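Local coordinates for protein Agap007691-pb (Anopheles gambiae, PDB 5C98) that is of unknown function but belongs to the serpin family and may act as an inhibitor of serine proteases, at residues V18-N22 with D363-L367; F24-F29 with V41-V46; R47-M52 with E80-R84. One frame throughout, in Å; residues are numbered along the deposited sequence.

All three contacts lie in the body of one serpin domain. Contacts 1 and 2 share helix 15-32, and contacts 2 and 3 share helix 43-51. Along the chain contact 1 opens first and closes last, and contacts 2 and 3 follow one another between its two segments. The centres of contacts 1 and 2 are about 10 Å apart, and the two touch: Ser42 OG lies 2.7 Å from Leu367 O, probably as a hydrogen bond. Contact 3 is about 14 Å from contact 2 and 15 Å from contact 1, centre to centre. Contact 1 joins helix 15-32 to the chain entering strand 366-372, contact 2 packs helix 15-32 on helix 43-51, and contact 3 carries helix 43-51 on to helix 75-89.

Contact 1: residues V18-N22 with D363-L367; sequences VAANN and DGNVL
Helix 15-32 presents one side of residues 18-22 to the turn that leads into strand 366-372, with the CA atoms of Val18 and Asn365 5.4 Å apart. This joins the N-terminal helix of the serpin fold to its C-terminal strand. The turn is an Asx turn: Asp363 OD1 accepts from Asn365 N. Gly364 takes a positive phi of 74°, a backbone shape that glycine adopts easily. Asp363 OD2 makes a salt bridge with Arg360.

Two helix asparagines bond to the turn: Asn22 to its backbone alone, Asn21 to one backbone oxygen and one side-chain oxygen. Asn22 uses both ends of its amide. Asn22 OD1 accepts from Val366 N at 2.9 Å, in the carbonyl plane and on a lone pair. Asn22 ND2 donates to Gly364 O at 3.1 Å, from above that carbonyl plane. Two bonds to one short piece of backbone fix the rotation of this amide. Asn21 ND2 donates to Val366 O at 3.1 Å. The chi1 of Asn21, 173°, sets its CG trans to the backbone N and carries the amide over to the turn. Val18 packs beside these polar groups, with Val18 CG1 3.6 Å from Asp363 O. The amides of Asn21 and Asn365 stand 64° apart, and Asn21 ND2 also donates to Asn365 OD1, at 2.8 Å and from above its carbonyl plane.

Contact 2: residues F24-F29 with V41-V46; sequences FTLEYF and VSPYHV
Pro43 packs between Phe24, Thr25 and Tyr28 of helix 15-32 and gives the largest share of the buried surface. Tyr28 lays a ring face over Pro43 CB, and Tyr28 CD1 comes within 3.6 Å of Pro43 CG. Its chi1 of -174° points the ring away from its own backbone N and across the proline. Further out, Tyr28 OH is 3.7 Å from Val46 CG2. Phe24 also reaches the proline: Phe24 CE2 lies 3.6 Å from Pro43 CB, and Pro43 O sits at the ring edge, near its plane. Phe29 CD1 packs on Val41 CG2 at 4.0 Å.

The polar link runs through water. One water donates to Thr25 OG1 at 2.8 Å and accepts from Tyr44 N at 2.9 Å. Thr25 OG1 is also bonded to Asn21 O, one turn back in its own helix. Ser42 is the N-cap of helix 43-51, and Ser42 OG accepts from His45 N at 3.2 Å.

Residues of helix 289-295 cover Tyr28 and Val46, and strand 366-372 backs Thr25, Phe29 and Val41. The join is thus a buried apolar one, and the water satisfies an N-H of the first helical turn that has no backbone acceptor within its own helix.

Contact 3: residues R47-M52 with E80-R84; sequences RLALSM and EQQQR
Gln82 NE2 donates to Leu48 O at 3.0 Å in a nearly straight bond. The amide comes from above the plane of that carbonyl, while Leu48 O lies in the amide plane of Gln82. A bend at chi2 (-79°) brings the Gln82 amide round to helix 43-51. There Met52 CG lies 3.6 Å from Gln82 NE2.

The second bond joins the side chains of Arg47 and Gln81. Arg47 NH2 reaches Gln81 OE1 at 3.0 Å. The oxygen sits at the edge of the guanidinium, in its plane, but the nitrogen stands well above the carbonyl plane of Gln81. The two flat groups are 68° apart.

Around this, Arg47 O accepts from Ser51 N within helix 43-51. In one of two conformers of Ser51 it also accepts from Ser51 OG, at the opposite face of its plane. Leu85 and Leu89 pack on Leu48, Phe69 touches Arg47, and Phe121 touches Gln82.

The axes of segments 47-51 and 80-84 approach to 9.9 Å. Their N-to-C directions are 138° apart, closer to antiparallel than parallel. It is a helix-helix contact in the helical part of the serpin fold, where side-chain amides bridge two helices.

Contact 1: residues V18-N22 with D363-L367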
ATOM      1  N   VAL A  18       5.759  10.016  11.224  1.00 18.48           N
ATOM      2  CA  VAL A  18       4.525  10.162  10.446  1.00 20.01           C
ATOM      3  C   VAL A  18       4.678  11.232   9.382  1.00 19.22           C
ATOM      4  O   VAL A  18       4.239  11.060   8.235  1.00 18.69           O
ATOM      5  CB  VAL A  18       3.321  10.446  11.362  1.00 20.38           C
ATOM      6  CG1 VAL A  18       2.079  10.822  10.529  1.00 20.04           C
ATOM      7  CG2 VAL A  18       3.036   9.265  12.227  1.00 24.10           C
ATOM      8  N   ALA A  19       5.242  12.375   9.751  1.00 19.48           N
ATOM      9  CA  ALA A  19       5.420  13.428   8.762  1.00 24.00           C
ATOM     10  C   ALA A  19       6.275  12.943   7.600  1.00 20.55           C
ATOM     11  O   ALA A  19       5.971  13.219   6.431  1.00 20.84           O
ATOM     12  CB  ALA A  19       6.040  14.655   9.414  1.00 22.00           C
ATOM     13  N   ALA A  20       7.339  12.208   7.898  1.00 18.88           N
ATOM     14  CA  ALA A  20       8.245  11.761   6.856  1.00 17.76           C
ATOM     15  C   ALA A  20       7.584  10.682   6.017  1.00 18.41           C
ATOM     16  O   ALA A  20       7.701  10.682   4.785  1.00 17.28           O
ATOM     17  CB  ALA A  20       9.549  11.252   7.454  1.00 20.48           C
ATOM     18  N   ASN A  21       6.828   9.802   6.661  1.00 18.01           N
ATOM     19  CA  ASN A  21       6.141   8.760   5.916  1.00 15.95           C
ATOM     20  C   ASN A  21       5.097   9.343   4.984  1.00 16.71           C
ATOM     21  O   ASN A  21       4.969   8.895   3.850  1.00 15.39           O
ATOM     22  CB  ASN A  21       5.502   7.714   6.818  1.00 17.24           C
ATOM     23  CG  ASN A  21       4.655   6.757   6.021  1.00 16.87           C
ATOM     24  OD1 ASN A  21       5.162   6.023   5.176  1.00 16.52           O
ATOM     25  ND2 ASN A  21       3.352   6.797   6.239  1.00 15.90           N
ATOM     26  N   ASN A  22       4.340  10.332   5.439  1.00 17.58           N
ATOM     27  CA  ASN A  22       3.309  10.897   4.582  1.00 15.59           C
ATOM     28  C   ASN A  22       3.924  11.582   3.373  1.00 17.25           C
ATOM     29  O   ASN A  22       3.398  11.444   2.264  1.00 15.79           O
ATOM     30  CB  ASN A  22       2.383  11.831   5.368  1.00 17.92           C
ATOM     31  CG  ASN A  22       1.448  11.064   6.269  1.00 19.14           C
ATOM     32  OD1 ASN A  22       1.322   9.842   6.139  1.00 19.07           O
ATOM     33  ND2 ASN A  22       0.780  11.769   7.182  1.00 21.29           N
ATOM     34  N   ASP A 363      -3.169   9.505  14.372  1.00 22.15           N
ATOM     35  CA  ASP A 363      -2.013  10.325  14.011  1.00 26.16           C
ATOM     36  C   ASP A 363      -2.008  10.777  12.550  1.00 18.36           C
ATOM     37  O   ASP A 363      -1.092  11.510  12.150  1.00 25.20           O
ATOM     38  CB  ASP A 363      -0.701   9.585  14.338  1.00 28.43           C
ATOM     39  CG  ASP A 363      -0.585   8.244  13.625  1.00 26.45           C
ATOM     40  OD1 ASP A 363      -1.399   8.006  12.729  1.00 22.18           O
ATOM     41  OD2 ASP A 363       0.320   7.431  13.952  1.00 31.92           O
ATOM     42  N   GLY A 364      -2.995  10.381  11.748  1.00 18.27           N
ATOM     43  CA  GLY A 364      -3.024  10.757  10.353  1.00 17.00           C
ATOM     44  C   GLY A 364      -2.026  10.042   9.467  1.00 18.76           C
ATOM     45  O   GLY A 364      -1.802  10.459   8.325  1.00 20.27           O
ATOM     46  N   ASN A 365      -1.382   8.991   9.955  1.00 18.01           N
ATOM     47  CA  ASN A 365      -0.388   8.321   9.135  1.00 18.09           C
ATOM     48  C   ASN A 365      -1.078   7.582   8.002  1.00 15.37           C
ATOM     49  O   ASN A 365      -2.033   6.841   8.227  1.00 15.82           O
ATOM     50  CB  ASN A 365       0.405   7.332   9.970  1.00 17.14           C
ATOM     51  CG  ASN A 365       1.707   6.943   9.329  1.00 19.57           C
ATOM     52  OD1 ASN A 365       2.339   7.741   8.662  1.00 20.70           O
ATOM     53  ND2 ASN A 365       2.106   5.686   9.511  1.00 22.01           N
ATOM     54  N   VAL A 366      -0.562   7.754   6.792  1.00 14.58           N
ATOM     55  CA  VAL A 366      -1.124   7.121   5.608  1.00 13.93           C
ATOM     56  C   VAL A 366      -0.544   5.723   5.450  1.00 14.23           C
ATOM     57  O   VAL A 366       0.672   5.552   5.331  1.00 15.45           O
ATOM     58  CB  VAL A 366      -0.874   7.955   4.350  1.00 13.74           C
ATOM     59  CG1 VAL A 366      -1.426   7.225   3.111  1.00 15.75           C
ATOM     60  CG2 VAL A 366      -1.473   9.372   4.502  1.00 16.54           C
ATOM     61  N   LEU A 367      -1.419   4.722   5.492  1.00 13.53           N
ATOM     62  CA  LEU A 367      -1.027   3.326   5.456  1.00 13.12           C
ATOM     63  C   LEU A 367      -1.187   2.696   4.075  1.00 13.74           C
ATOM     64  O   LEU A 367      -0.533   1.688   3.783  1.00 14.83           O
ATOM     65  CB  LEU A 367      -1.876   2.540   6.471  1.00 15.47           C
ATOM     66  CG  LEU A 367      -1.955   3.164   7.860  1.00 16.96           C
ATOM     67  CD1 LEU A 367      -2.736   2.208   8.739  1.00 18.49           C
ATOM     68  CD2 LEU A 367      -0.612   3.484   8.495  1.00 16.85           C
TER

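Contact 2: residues F24-F29 with V41-V46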
ATOM      1  N   PHE A  24       6.855  10.881   1.927  1.00 15.43           N
ATOM      2  CA  PHE A  24       7.350   9.820   1.047  1.00 15.64           C
ATOM      3  C   PHE A  24       6.197   9.089   0.358  1.00 15.24           C
ATOM      4  O   PHE A  24       6.263   8.781  -0.834  1.00 15.09           O
ATOM      5  CB  PHE A  24       8.221   8.871   1.867  1.00 16.48           C
ATOM      6  CG  PHE A  24       8.530   7.581   1.193  1.00 16.44           C
ATOM      7  CD1 PHE A  24       9.417   7.511   0.136  1.00 17.81           C
ATOM      8  CD2 PHE A  24       7.930   6.409   1.629  1.00 19.39           C
ATOM      9  CE1 PHE A  24       9.666   6.277  -0.489  1.00 19.43           C
ATOM     10  CE2 PHE A  24       8.193   5.203   1.009  1.00 18.88           C
ATOM     11  CZ  PHE A  24       9.046   5.151  -0.055  1.00 18.18           C
ATOM     12  N   THR A  25       5.118   8.851   1.083  1.00 14.61           N
ATOM     13  CA  THR A  25       3.964   8.141   0.538  1.00 13.18           C
ATOM     14  C   THR A  25       3.379   8.860  -0.669  1.00 13.97           C
ATOM     15  O   THR A  25       3.088   8.240  -1.696  1.00 14.22           O
ATOM     16  CB  THR A  25       2.908   7.930   1.635  1.00 13.21           C
ATOM     17  OG1 THR A  25       3.384   6.949   2.545  1.00 15.17           O
ATOM     18  CG2 THR A  25       1.588   7.457   1.077  1.00 14.47           C
ATOM     19  N   LEU A  26       3.184  10.170  -0.549  1.00 15.04           N
ATOM     20  CA  LEU A  26       2.612  10.917  -1.663  1.00 14.54           C
ATOM     21  C   LEU A  26       3.579  11.000  -2.833  1.00 15.93           C
ATOM     22  O   LEU A  26       3.148  10.916  -3.986  1.00 16.44           O
ATOM     23  CB  LEU A  26       2.160  12.298  -1.185  1.00 16.20           C
ATOM     24  CG  LEU A  26       1.041  12.267  -0.142  1.00 16.99           C
ATOM     25  CD1 LEU A  26       0.764  13.717   0.282  1.00 19.68           C
ATOM     26  CD2 LEU A  26      -0.223  11.532  -0.610  1.00 17.77           C
ATOM     27  N   GLU A  27       4.889  11.145  -2.570  1.00 14.57           N
ATOM     28  CA  GLU A  27       5.862  11.128  -3.659  1.00 16.74           C
ATOM     29  C   GLU A  27       5.871   9.783  -4.366  1.00 15.44           C
ATOM     30  O   GLU A  27       5.908   9.711  -5.597  1.00 15.79           O
ATOM     31  CB  GLU A  27       7.257  11.413  -3.107  1.00 18.50           C
ATOM     32  CG  GLU A  27       7.471  12.875  -2.716  1.00 21.43           C
ATOM     33  CD  GLU A  27       8.738  13.097  -1.926  1.00 39.36           C
ATOM     34  OE1 GLU A  27       9.251  12.134  -1.306  1.00 38.33           O
ATOM     35  OE2 GLU A  27       9.214  14.256  -1.913  1.00 43.13           O
ATOM     36  N   TYR A  28       5.847   8.700  -3.598  1.00 14.29           N
ATOM     37  CA  TYR A  28       5.831   7.369  -4.184  1.00 13.31           C
ATOM     38  C   TYR A  28       4.582   7.166  -5.033  1.00 15.94           C
ATOM     39  O   TYR A  28       4.647   6.627  -6.142  1.00 14.80           O
ATOM     40  CB  TYR A  28       5.865   6.366  -3.041  1.00 15.17           C
ATOM     41  CG  TYR A  28       6.006   4.907  -3.421  1.00 16.40           C
ATOM     42  CD1 TYR A  28       4.934   4.171  -3.888  1.00 15.75           C
ATOM     43  CD2 TYR A  28       7.208   4.244  -3.228  1.00 14.79           C
ATOM     44  CE1 TYR A  28       5.058   2.826  -4.171  1.00 15.25           C
ATOM     45  CE2 TYR A  28       7.335   2.906  -3.521  1.00 15.84           C
ATOM     46  CZ  TYR A  28       6.281   2.210  -3.986  1.00 14.19           C
ATOM     47  OH  TYR A  28       6.389   0.848  -4.256  1.00 15.96           O
ATOM     48  N   PHE A  29       3.427   7.559  -4.507  1.00 14.02           N
ATOM     49  CA  PHE A  29       2.197   7.378  -5.273  1.00 14.14           C
ATOM     50  C   PHE A  29       2.232   8.163  -6.578  1.00 15.81           C
ATOM     51  O   PHE A  29       1.801   7.653  -7.612  1.00 15.84           O
ATOM     52  CB  PHE A  29       0.966   7.741  -4.441  1.00 15.08           C
ATOM     53  CG  PHE A  29      -0.324   7.446  -5.144  1.00 15.28           C
ATOM     54  CD1 PHE A  29      -0.598   6.171  -5.595  1.00 18.10           C
ATOM     55  CD2 PHE A  29      -1.239   8.434  -5.406  1.00 16.58           C
ATOM     56  CE1 PHE A  29      -1.764   5.889  -6.270  1.00 18.83           C
ATOM     57  CE2 PHE A  29      -2.414   8.116  -6.068  1.00 16.62           C
ATOM     58  CZ  PHE A  29      -2.645   6.855  -6.489  1.00 17.87           C
ATOM     59  N   VAL A  41      -1.280   1.017  -3.149  1.00 13.60           N
ATOM     60  CA  VAL A  41       0.080   0.772  -2.686  1.00 13.66           C
ATOM     61  C   VAL A  41       0.191   1.145  -1.211  1.00 13.87           C
ATOM     62  O   VAL A  41      -0.588   1.942  -0.683  1.00 13.64           O
ATOM     63  CB  VAL A  41       1.151   1.524  -3.512  1.00 15.48           C
ATOM     64  CG1 VAL A  41       1.251   0.930  -4.916  1.00 16.23           C
ATOM     65  CG2 VAL A  41       0.849   3.029  -3.585  1.00 14.31           C
ATOM     66  N   SER A  42       1.199   0.594  -0.533  1.00 12.84           N
ATOM     67  CA  SER A  42       1.523   0.976   0.838  1.00 12.66           C
ATOM     68  C   SER A  42       2.997   1.318   0.894  1.00 13.52           C
ATOM     69  O   SER A  42       3.837   0.461   1.187  1.00 12.95           O
ATOM     70  CB  SER A  42       1.198  -0.164   1.793  1.00 13.25           C
ATOM     71  OG  SER A  42       1.608   0.169   3.091  1.00 14.80           O
ATOM     72  N   PRO A  43       3.343   2.560   0.602  1.00 11.96           N
ATOM     73  CA  PRO A  43       4.745   2.976   0.754  1.00 12.50           C
ATOM     74  C   PRO A  43       5.256   2.766   2.164  1.00 13.69           C
ATOM     75  O   PRO A  43       6.446   2.501   2.359  1.00 13.76           O
ATOM     76  CB  PRO A  43       4.702   4.450   0.335  1.00 13.06           C
ATOM     77  CG  PRO A  43       3.513   4.496  -0.651  1.00 14.18           C
ATOM     78  CD  PRO A  43       2.518   3.612  -0.018  1.00 13.14           C
ATOM     79  N   TYR A  44       4.396   2.922   3.160  1.00 13.05           N
ATOM     80  CA  TYR A  44       4.816   2.701   4.536  1.00 12.20           C
ATOM     81  C   TYR A  44       5.318   1.286   4.707  1.00 14.62           C
ATOM     82  O   TYR A  44       6.356   1.071   5.349  1.00 14.42           O
ATOM     83  CB  TYR A  44       3.646   2.973   5.482  1.00 14.80           C
ATOM     84  CG  TYR A  44       3.964   2.981   6.980  1.00 16.72           C
ATOM     85  CD1 TYR A  44       5.092   3.626   7.464  1.00 15.51           C
ATOM     86  CD2 TYR A  44       3.084   2.426   7.885  1.00 17.55           C
ATOM     87  CE1 TYR A  44       5.348   3.690   8.821  1.00 17.78           C
ATOM     88  CE2 TYR A  44       3.346   2.479   9.256  1.00 16.70           C
ATOM     89  CZ  TYR A  44       4.466   3.110   9.688  1.00 17.20           C
ATOM     90  OH  TYR A  44       4.739   3.196  11.035  1.00 19.29           O
ATOM     91  N   HIS A  45       4.593   0.286   4.171  1.00 14.16           N
ATOM     92  CA  HIS A  45       5.093  -1.072   4.316  1.00 11.60           C
ATOM     93  C   HIS A  45       6.294  -1.348   3.412  1.00 13.68           C
ATOM     94  O   HIS A  45       7.139  -2.183   3.757  1.00 15.36           O
ATOM     95  CB  HIS A  45       4.003  -2.092   4.151  1.00 14.14           C
ATOM     96  CG  HIS A  45       4.379  -3.413   4.713  1.00 14.19           C
ATOM     97  ND1 HIS A  45       4.487  -4.549   3.948  1.00 16.42           N
ATOM     98  CD2 HIS A  45       4.671  -3.771   5.978  1.00 14.82           C
ATOM     99  CE1 HIS A  45       4.848  -5.558   4.726  1.00 16.43           C
ATOM    100  NE2 HIS A  45       4.976  -5.108   5.962  1.00 15.62           N
ATOM    101  N   VAL A  46       6.402  -0.666   2.268  1.00 13.39           N
ATOM    102  CA  VAL A  46       7.636  -0.731   1.480  1.00 14.40           C
ATOM    103  C   VAL A  46       8.818  -0.359   2.369  1.00 14.31           C
ATOM    104  O   VAL A  46       9.826  -1.067   2.427  1.00 14.78           O
ATOM    105  CB  VAL A  46       7.524   0.162   0.228  1.00 13.77           C
ATOM    106  CG1 VAL A  46       8.883   0.428  -0.424  1.00 12.99           C
ATOM    107  CG2 VAL A  46       6.547  -0.403  -0.789  1.00 15.67           C
TER
HETATM  108  O   HOH W   1       1.998   4.620   3.040  1.00 14.55           O

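Contact 3: residues R47-M52 with E80-R84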
ATOM      1  N   ARG A  47       8.701   0.765   3.074  1.00 13.97           N
ATOM      2  CA  ARG A  47       9.734   1.221   4.009  1.00 14.13           C
ATOM      3  C   ARG A  47       9.979   0.192   5.105  1.00 16.36           C
ATOM      4  O   ARG A  47      11.136  -0.154   5.406  1.00 15.54           O
ATOM      5  CB  ARG A  47       9.349   2.601   4.579  1.00 15.10           C
ATOM      6  CG  ARG A  47      10.199   3.050   5.766  1.00 17.03           C
ATOM      7  CD  ARG A  47       9.535   2.699   7.079  1.00 19.01           C
ATOM      8  NE  ARG A  47      10.300   3.214   8.219  1.00 18.43           N
ATOM      9  CZ  ARG A  47      10.222   4.469   8.651  1.00 19.23           C
ATOM     10  NH1 ARG A  47       9.415   5.342   8.063  1.00 21.89           N
ATOM     11  NH2 ARG A  47      10.938   4.845   9.711  1.00 18.63           N
ATOM     12  N   LEU A  48       8.911  -0.309   5.720  1.00 13.63           N
ATOM     13  CA  LEU A  48       9.108  -1.205   6.855  1.00 14.82           C
ATOM     14  C   LEU A  48       9.769  -2.499   6.422  1.00 14.58           C
ATOM     15  O   LEU A  48      10.661  -3.024   7.121  1.00 16.26           O
ATOM     16  CB  LEU A  48       7.784  -1.491   7.559  1.00 13.81           C
ATOM     17  CG  LEU A  48       7.252  -0.284   8.319  1.00 15.76           C
ATOM     18  CD1 LEU A  48       5.837  -0.563   8.756  1.00 19.61           C
ATOM     19  CD2 LEU A  48       8.101   0.091   9.549  1.00 16.44           C
ATOM     20  N   ALA A  49       9.324  -3.050   5.300  1.00 13.61           N
ATOM     21  CA  ALA A  49       9.879  -4.319   4.854  1.00 13.35           C
ATOM     22  C   ALA A  49      11.329  -4.145   4.407  1.00 14.41           C
ATOM     23  O   ALA A  49      12.213  -4.911   4.800  1.00 15.49           O
ATOM     24  CB  ALA A  49       9.031  -4.923   3.741  1.00 15.17           C
ATOM     25  N   LEU A  50      11.597  -3.140   3.586  1.00 14.41           N
ATOM     26  CA  LEU A  50      12.948  -2.963   3.096  0.50 15.42           C
ATOM     27  C   LEU A  50      13.910  -2.624   4.230  1.00 16.26           C
ATOM     28  O   LEU A  50      15.092  -2.984   4.168  1.00 17.07           O
ATOM     29  CB  LEU A  50      12.916  -1.905   1.988  0.50 18.27           C
ATOM     30  CG  LEU A  50      14.111  -1.768   1.069  0.50 16.23           C
ATOM     31  CD1 LEU A  50      14.558  -3.115   0.512  0.50 14.92           C
ATOM     32  CD2 LEU A  50      13.771  -0.799  -0.050  0.50 15.90           C
ATOM     33  N   SER A  51      13.429  -1.948   5.258  1.00 15.38           N
ATOM     34  CA  SER A  51      14.258  -1.554   6.391  0.50 16.39           C
ATOM     35  C   SER A  51      14.883  -2.749   7.092  1.00 15.80           C
ATOM     36  O   SER A  51      15.894  -2.595   7.791  1.00 17.47           O
ATOM     37  CB  SER A  51      13.407  -0.798   7.419  0.50 18.88           C
ATOM     38  OG  SER A  51      13.222   0.548   7.057  0.50 21.04           O
ATOM     39  N   MET A  52      14.272  -3.935   6.980  1.00 15.53           N
ATOM     40  CA  MET A  52      14.854  -5.130   7.599  1.00 14.06           C
ATOM     41  C   MET A  52      16.252  -5.387   7.068  1.00 17.06           C
ATOM     42  O   MET A  52      17.077  -5.980   7.762  1.00 16.70           O
ATOM     43  CB  MET A  52      13.969  -6.357   7.345  1.00 14.77           C
ATOM     44  CG  MET A  52      12.557  -6.232   7.863  1.00 15.96           C
ATOM     45  SD  MET A  52      11.667  -7.799   7.862  1.00 17.54           S
ATOM     46  CE  MET A  52      11.530  -8.086   6.094  1.00 17.87           C
ATOM     47  N   GLU A  80      15.109  -1.504  16.382  1.00 21.86           N
ATOM     48  CA  GLU A  80      14.038  -1.376  17.369  1.00 21.64           C
ATOM     49  C   GLU A  80      12.874  -0.563  16.817  1.00 21.18           C
ATOM     50  O   GLU A  80      11.702  -0.875  17.087  1.00 21.35           O
ATOM     51  CB  GLU A  80      14.577  -0.733  18.643  1.00 23.88           C
ATOM     52  CG  GLU A  80      15.545  -1.637  19.405  1.00 29.09           C
ATOM     53  CD  GLU A  80      15.832  -1.166  20.827  1.00 44.76           C
ATOM     54  OE1 GLU A  80      15.572   0.013  21.142  1.00 46.85           O
ATOM     55  OE2 GLU A  80      16.315  -1.989  21.632  1.00 54.44           O
ATOM     56  N   GLN A  81      13.174   0.485  16.052  1.00 19.24           N
ATOM     57  CA  GLN A  81      12.117   1.297  15.451  1.00 19.46           C
ATOM     58  C   GLN A  81      11.301   0.467  14.459  1.00 18.63           C
ATOM     59  O   GLN A  81      10.065   0.512  14.456  1.00 19.99           O
ATOM     60  CB  GLN A  81      12.734   2.521  14.775  1.00 19.67           C
ATOM     61  CG  GLN A  81      11.755   3.405  13.988  1.00 24.78           C
ATOM     62  CD  GLN A  81      12.464   4.427  13.091  1.00 21.43           C
ATOM     63  OE1 GLN A  81      12.787   4.150  11.946  1.00 22.58           O
ATOM     64  NE2 GLN A  81      12.728   5.601  13.637  1.00 29.35           N
ATOM     65  N   GLN A  82      11.974  -0.288  13.599  1.00 18.08           N
ATOM     66  CA  GLN A  82      11.249  -1.102  12.634  1.00 16.68           C
ATOM     67  C   GLN A  82      10.310  -2.052  13.365  1.00 17.36           C
ATOM     68  O   GLN A  82       9.146  -2.197  12.985  1.00 17.31           O
ATOM     69  CB  GLN A  82      12.234  -1.877  11.761  1.00 18.57           C
ATOM     70  CG  GLN A  82      11.623  -2.522  10.525  1.00 17.91           C
ATOM     71  CD  GLN A  82      10.882  -3.813  10.798  1.00 17.60           C
ATOM     72  OE1 GLN A  82      10.982  -4.403  11.872  1.00 17.79           O
ATOM     73  NE2 GLN A  82      10.169  -4.278   9.808  1.00 17.32           N
ATOM     74  N   GLN A  83      10.797  -2.670  14.437  1.00 17.60           N
ATOM     75  CA  GLN A  83       9.998  -3.659  15.156  1.00 17.24           C
ATOM     76  C   GLN A  83       8.746  -3.017  15.728  1.00 18.50           C
ATOM     77  O   GLN A  83       7.654  -3.581  15.659  1.00 19.35           O
ATOM     78  CB  GLN A  83      10.826  -4.280  16.285  1.00 19.57           C
ATOM     79  CG  GLN A  83      11.893  -5.238  15.823  1.00 21.79           C
ATOM     80  CD  GLN A  83      12.733  -5.750  16.969  1.00 22.85           C
ATOM     81  OE1 GLN A  83      13.469  -4.997  17.607  1.00 28.53           O
ATOM     82  NE2 GLN A  83      12.578  -7.024  17.276  1.00 28.26           N
ATOM     83  N   ARG A  84       8.908  -1.862  16.361  1.00 18.43           N
ATOM     84  CA  ARG A  84       7.785  -1.172  16.979  1.00 20.02           C
ATOM     85  C   ARG A  84       6.770  -0.748  15.925  1.00 19.30           C
ATOM     86  O   ARG A  84       5.556  -0.927  16.099  1.00 20.04           O
ATOM     87  CB  ARG A  84       8.335   0.036  17.747  1.00 22.38           C
ATOM     88  CG  ARG A  84       7.314   0.832  18.524  1.00 32.76           C
ATOM     89  CD  ARG A  84       8.005   1.913  19.373  1.00 32.23           C
ATOM     90  NE  ARG A  84       8.778   2.851  18.564  1.00 39.54           N
ATOM     91  CZ  ARG A  84       8.255   3.874  17.894  1.00 33.15           C
ATOM     92  NH1 ARG A  84       6.948   4.092  17.927  1.00 32.85           N
ATOM     93  NH2 ARG A  84       9.037   4.683  17.189  1.00 41.14           N
TER